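Local coordinates for putative cytoplasmic protein (Salmonella typhimurium LT2, PDB 2Q02), which is of unknown function but binds zinc in a xylose isomerase-like TIM barrel, and may be an isomerase, at residues Arg13-Gly18 against Phe244-Ser249. Sequence-based numbering, arbitrary orientation.
Sequences RKIAPG and FEPFSS. With ZN (zinc ion), chain E.
K14 lays the aliphatic part of its side chain against F247. Its CG sits over one face of the ring in a CH-pi contact, 4.3 Å from the centroid and 25° off the normal. The bend at chi2 (85°) takes CD and CE off the face toward the CD1-CE1 edge of the ring, where K14 CE comes to 3.6 Å from F247 CD1, and the two side chains cross at about a right angle. Nearer the backbone, CB and CG of K14 both lie 3.2 Å from the carbonyl O of P246. A second apolar contact sets I15 CG1 3.6 Å from P246 CG; I263 of helix 256-271 also touches I15. At the metal, E245 binds zinc through OE1 at 2.1 Å, its extended chain (CG anti to the backbone N, chi1 -174°) carrying OE1 there; E139, D170 and H197 complete the protein ligands, and R39 forms a salt bridge with OE2. The contact thus joins the loops after strands 9-12 and 242-244, the first and last of the closed barrel. Contact across the segments is van der Waals packing and CH-pi, with the P246 carbonyl against lysine methylenes, so the 3-10 turn packs against the two residues following zinc ligand E245 through shape, not through charge.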
ATOM      1  N   ARG A  13      -6.791  -5.553  -2.623  1.00 45.52           N
ATOM      2  CA  ARG A  13      -7.694  -6.653  -2.289  1.00 45.99           C
ATOM      3  C   ARG A  13      -8.283  -6.606  -0.871  1.00 46.32           C
ATOM      4  O   ARG A  13      -9.233  -7.338  -0.594  1.00 45.90           O
ATOM      5  CB  ARG A  13      -7.028  -8.013  -2.519  1.00 45.93           C
ATOM      6  CG  ARG A  13      -8.027  -9.156  -2.531  1.00 45.25           C
ATOM      7  CD  ARG A  13      -7.384 -10.534  -2.634  1.00 47.71           C
ATOM      8  NE  ARG A  13      -8.403 -11.600  -2.612  1.00 47.14           N
ATOM      9  CZ  ARG A  13      -8.211 -12.836  -2.159  1.00 45.19           C
ATOM     10  NH1 ARG A  13      -7.028 -13.206  -1.690  1.00 46.97           N
ATOM     11  NH2 ARG A  13      -9.206 -13.712  -2.181  1.00 43.82           N
ATOM     12  N   LYS A  14      -7.741  -5.764   0.022  1.00 46.55           N
ATOM     13  CA  LYS A  14      -8.313  -5.638   1.377  1.00 46.21           C
ATOM     14  C   LYS A  14      -9.763  -5.152   1.375  1.00 45.78           C
ATOM     15  O   LYS A  14     -10.478  -5.379   2.345  1.00 45.62           O
ATOM     16  CB  LYS A  14      -7.472  -4.717   2.271  1.00 47.33           C
ATOM     17  CG  LYS A  14      -7.616  -5.009   3.792  1.00 47.18           C
ATOM     18  CD  LYS A  14      -6.667  -6.109   4.254  1.00 48.07           C
ATOM     19  CE  LYS A  14      -6.985  -6.591   5.667  1.00 53.42           C
ATOM     20  NZ  LYS A  14      -6.794  -8.081   5.900  1.00 53.86           N
ATOM     21  N   ILE A  15     -10.180  -4.478   0.295  1.00 45.94           N
ATOM     22  CA  ILE A  15     -11.560  -3.977   0.145  1.00 45.79           C
ATOM     23  C   ILE A  15     -12.600  -5.101  -0.030  1.00 45.83           C
ATOM     24  O   ILE A  15     -13.788  -4.894   0.191  1.00 46.38           O
ATOM     25  CB  ILE A  15     -11.652  -2.951  -1.038  1.00 45.07           C
ATOM     26  CG1 ILE A  15     -12.885  -2.066  -0.926  1.00 42.58           C
ATOM     27  CG2 ILE A  15     -11.608  -3.641  -2.403  1.00 47.68           C
ATOM     28  CD1 ILE A  15     -12.831  -0.855  -1.844  1.00 43.89           C
ATOM     29  N   ALA A  16     -12.144  -6.293  -0.400  1.00 46.00           N
ATOM     30  CA  ALA A  16     -13.041  -7.390  -0.743  1.00 45.47           C
ATOM     31  C   ALA A  16     -12.678  -8.695  -0.040  1.00 45.33           C
ATOM     32  O   ALA A  16     -12.352  -9.690  -0.711  1.00 45.66           O
ATOM     33  CB  ALA A  16     -13.041  -7.599  -2.254  1.00 47.15           C
ATOM     34  N   PRO A  17     -12.777  -8.715   1.303  1.00 45.40           N
ATOM     35  CA  PRO A  17     -12.397  -9.908   2.079  1.00 45.91           C
ATOM     36  C   PRO A  17     -13.233 -11.157   1.744  1.00 46.14           C
ATOM     37  O   PRO A  17     -12.740 -12.280   1.884  1.00 46.86           O
ATOM     38  CB  PRO A  17     -12.645  -9.482   3.534  1.00 45.90           C
ATOM     39  CG  PRO A  17     -13.670  -8.396   3.440  1.00 44.39           C
ATOM     40  CD  PRO A  17     -13.278  -7.643   2.177  1.00 45.46           C
ATOM     41  N   GLY A  18     -14.472 -10.962   1.298  1.00 46.18           N
ATOM     42  CA  GLY A  18     -15.372 -12.072   1.033  1.00 45.77           C
ATOM     43  C   GLY A  18     -15.294 -12.659  -0.365  1.00 45.80           C
ATOM     44  O   GLY A  18     -15.902 -13.681  -0.632  1.00 45.63           O
ATOM     45  N   PHE A 244      -6.560   2.139  -3.582  1.00 46.24           N
ATOM     46  CA  PHE A 244      -7.513   2.234  -2.487  1.00 46.13           C
ATOM     47  C   PHE A 244      -7.309   1.053  -1.538  1.00 47.43           C
ATOM     48  O   PHE A 244      -7.350  -0.099  -1.979  1.00 46.30           O
ATOM     49  CB  PHE A 244      -8.953   2.275  -3.028  1.00 46.05           C
ATOM     50  CG  PHE A 244      -9.299   3.574  -3.711  1.00 44.80           C
ATOM     51  CD1 PHE A 244      -9.502   4.730  -2.968  1.00 42.88           C
ATOM     52  CD2 PHE A 244      -9.401   3.648  -5.099  1.00 47.91           C
ATOM     53  CE1 PHE A 244      -9.805   5.942  -3.596  1.00 46.57           C
ATOM     54  CE2 PHE A 244      -9.731   4.859  -5.741  1.00 46.52           C
ATOM     55  CZ  PHE A 244      -9.923   6.005  -4.989  1.00 45.83           C
ATOM     56  N   GLU A 245      -7.056   1.354  -0.254  1.00 47.95           N
ATOM     57  CA  GLU A 245      -6.704   0.338   0.758  1.00 47.87           C
ATOM     58  C   GLU A 245      -7.463   0.562   2.092  1.00 46.16           C
ATOM     59  O   GLU A 245      -6.888   0.973   3.090  1.00 46.91           O
ATOM     60  CB  GLU A 245      -5.172   0.277   0.983  1.00 46.58           C
ATOM     61  CG  GLU A 245      -4.713  -0.872   1.915  1.00 48.53           C
ATOM     62  CD  GLU A 245      -3.285  -0.717   2.444  1.00 49.69           C
ATOM     63  OE1 GLU A 245      -2.881   0.408   2.802  1.00 55.74           O
ATOM     64  OE2 GLU A 245      -2.555  -1.725   2.535  1.00 52.88           O
ATOM     65  N   PRO A 246      -8.766   0.299   2.101  1.00 45.57           N
ATOM     66  CA  PRO A 246      -9.481   0.244   3.364  1.00 46.70           C
ATOM     67  C   PRO A 246      -9.186  -1.041   4.175  1.00 47.53           C
ATOM     68  O   PRO A 246      -8.775  -2.055   3.600  1.00 46.75           O
ATOM     69  CB  PRO A 246     -10.937   0.288   2.916  1.00 45.59           C
ATOM     70  CG  PRO A 246     -10.930  -0.382   1.625  1.00 45.08           C
ATOM     71  CD  PRO A 246      -9.662   0.046   0.962  1.00 46.15           C
ATOM     72  N   PHE A 247      -9.396  -0.979   5.498  1.00 48.94           N
ATOM     73  CA  PHE A 247      -9.137  -2.114   6.430  1.00 48.47           C
ATOM     74  C   PHE A 247     -10.313  -2.520   7.345  1.00 47.65           C
ATOM     75  O   PHE A 247     -10.299  -3.611   7.931  1.00 46.65           O
ATOM     76  CB  PHE A 247      -7.980  -1.758   7.361  1.00 48.80           C
ATOM     77  CG  PHE A 247      -6.648  -2.074   6.821  1.00 49.20           C
ATOM     78  CD1 PHE A 247      -6.096  -3.332   7.011  1.00 53.16           C
ATOM     79  CD2 PHE A 247      -5.912  -1.100   6.152  1.00 52.48           C
ATOM     80  CE1 PHE A 247      -4.837  -3.640   6.512  1.00 51.29           C
ATOM     81  CE2 PHE A 247      -4.647  -1.383   5.660  1.00 51.25           C
ATOM     82  CZ  PHE A 247      -4.105  -2.662   5.842  1.00 54.68           C
ATOM     83  N   SER A 248     -11.291  -1.638   7.507  1.00 47.38           N
ATOM     84  CA  SER A 248     -12.367  -1.860   8.481  1.00 47.99           C
ATOM     85  C   SER A 248     -13.087  -3.203   8.342  1.00 47.69           C
ATOM     86  O   SER A 248     -13.239  -3.729   7.245  1.00 50.50           O
ATOM     87  CB  SER A 248     -13.407  -0.742   8.360  1.00 47.35           C
ATOM     88  OG  SER A 248     -14.556  -1.057   9.111  1.00 43.43           O
ATOM     89  N   SER A 249     -13.559  -3.735   9.458  1.00 47.67           N
ATOM     90  CA  SER A 249     -14.401  -4.933   9.458  0.50 47.09           C
ATOM     91  C   SER A 249     -15.779  -4.644   8.869  1.00 48.23           C
ATOM     92  O   SER A 249     -16.509  -5.563   8.515  1.00 49.65           O
ATOM     93  CB  SER A 249     -14.555  -5.486  10.879  0.50 46.19           C
ATOM     94  OG  SER A 249     -15.280  -4.591  11.705  0.50 38.82           O
TER
HETATM   95 ZN    ZN E 300      -0.896   1.134   3.120  1.00 45.13          ZN